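Side-chain contact in 5'-methylthioadenosine nucleosidase / s-adenosylhomocysteine nucleosidase (PDB 4PR3), which is a nucleosidase of the phosphorylase superfamily that holds adenine in a pocket of its mixed alpha/beta fold: residues V36-A39 and D40-G44. Sequence-based numbering, arbitrary orientation.
Sequences VMAA and DAEYG
Ala39 and Glu42 close a type I beta turn, in which Glu42 N gives a weak hydrogen bond to Ala39 O, 3.4 Å long with an N-H...O angle of 154°. The next backbone bond, Tyr43 N to Asp40 O at 3.3 Å, carries the bend one residue further. The turn brings the side chains of Glu42 and Tyr43 back to Met37, which is modelled as selenomethionine. A bend at chi3 (69°) turns the terminal methyl of Met37 toward Glu42, and Met37 CE rests 3.6 Å from Glu42 CB. The selenium lies beside Tyr43, with Met37 SE 4.0 Å from Tyr43 CD1. It stands 5.0 Å from the ring centroid and approaches obliquely, 60° off the ring normal. This is a Met-aromatic contact, and the two side chains run at about a right angle to each other. Beyond CD1 the ring runs on away from Met37, and Tyr43 OH hydrogen-bonds Phe51 O. Glu42 stays extended past CG. Its OE2 lies near the Ala39 backbone, 3.8 Å from Ala39 N, with Ala38 CB a little farther off, while OE1 accepts a hydrogen bond from Ser89 N, a residue of the adenine pocket. Ala39 packs on Phe125 of the second subunit. The turn thus links the end of strand 31-37, where Met37 also touches Leu87 of strand 83-91 and Met55 of strand 54-55, to helix 45-50.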
loop_
_atom_site.group_PDB
_atom_site.type_symbol
_atom_site.label_atom_id
_atom_site.label_comp_id
_atom_site.label_asym_id
_atom_site.label_seq_id
_atom_site.Cartn_x
_atom_site.Cartn_y
_atom_site.Cartn_z
ATOM N N VAL A 36 3.610 6.864 14.544
ATOM C CA VAL A 36 2.773 7.111 13.382
ATOM C C VAL A 36 1.315 6.760 13.666
ATOM O O VAL A 36 1.019 5.780 14.349
ATOM C CB VAL A 36 3.285 6.360 12.127
ATOM C CG1 VAL A 36 4.760 6.655 11.903
ATOM C CG2 VAL A 36 3.056 4.868 12.252
HETATM N N MSE A 37 0.405 7.592 13.171
HETATM C CA MSE A 37 -1.023 7.341 13.326
HETATM C C MSE A 37 -1.760 7.621 12.023
HETATM O O MSE A 37 -1.296 8.403 11.197
HETATM C CB MSE A 37 -1.605 8.186 14.460
HETATM C CG MSE A 37 -0.900 7.989 15.790
HETATM SE SE MSE A 37 -1.927 8.588 17.328
HETATM C CE MSE A 37 -3.344 7.254 17.295
ATOM N N ALA A 38 -2.908 6.977 11.845
ATOM C CA ALA A 38 -3.683 7.131 10.621
ATOM C C ALA A 38 -4.425 8.461 10.583
ATOM O O ALA A 38 -4.122 9.325 9.760
ATOM C CB ALA A 38 -4.658 5.977 10.464
ATOM N N ALA A 39 -5.395 8.622 11.478
ATOM C CA ALA A 39 -6.253 9.803 11.477
ATOM C C ALA A 39 -6.184 10.558 12.803
ATOM O O ALA A 39 -5.901 9.972 13.848
ATOM C CB ALA A 39 -7.691 9.411 11.159
ATOM N N ASP A 40 -6.438 11.863 12.749
ATOM C CA ASP A 40 -6.360 12.725 13.929
ATOM C C ASP A 40 -7.433 12.418 14.975
ATOM O O ASP A 40 -7.360 12.897 16.108
ATOM C CB ASP A 40 -6.433 14.201 13.524
ATOM C CG ASP A 40 -5.075 14.777 13.164
ATOM O OD1 ASP A 40 -4.639 14.604 12.006
ATOM O OD2 ASP A 40 -4.443 15.407 14.041
ATOM N N ALA A 41 -8.427 11.622 14.592
ATOM C CA ALA A 41 -9.516 11.264 15.492
ATOM C C ALA A 41 -9.037 10.395 16.655
ATOM O O ALA A 41 -9.545 10.496 17.774
ATOM C CB ALA A 41 -10.625 10.561 14.724
ATOM N N GLU A 42 -8.054 9.544 16.385
ATOM C CA GLU A 42 -7.544 8.619 17.392
ATOM C C GLU A 42 -6.574 9.298 18.358
ATOM O O GLU A 42 -6.257 8.752 19.417
ATOM C CB GLU A 42 -6.847 7.439 16.713
ATOM C CG GLU A 42 -7.726 6.619 15.784
ATOM C CD GLU A 42 -6.911 5.696 14.903
ATOM O OE1 GLU A 42 -7.261 4.501 14.798
ATOM O OE2 GLU A 42 -5.917 6.171 14.312
ATOM N N TYR A 43 -6.115 10.491 17.992
ATOM C CA TYR A 43 -5.099 11.204 18.761
ATOM C C TYR A 43 -5.764 12.148 19.755
ATOM O O TYR A 43 -6.333 13.170 19.373
ATOM C CB TYR A 43 -4.204 11.983 17.795
ATOM C CG TYR A 43 -3.026 12.701 18.414
ATOM C CD1 TYR A 43 -2.136 12.036 19.247
ATOM C CD2 TYR A 43 -2.782 14.038 18.132
ATOM C CE1 TYR A 43 -1.051 12.694 19.802
ATOM C CE2 TYR A 43 -1.701 14.700 18.677
ATOM C CZ TYR A 43 -0.841 14.025 19.512
ATOM O OH TYR A 43 0.237 14.685 20.053
ATOM N N GLY A 44 -5.676 11.804 21.037
ATOM C CA GLY A 44 -6.374 12.534 22.081
ATOM C C GLY A 44 -5.488 13.353 22.999
ATOM O O GLY A 44 -4.344 13.657 22.668
#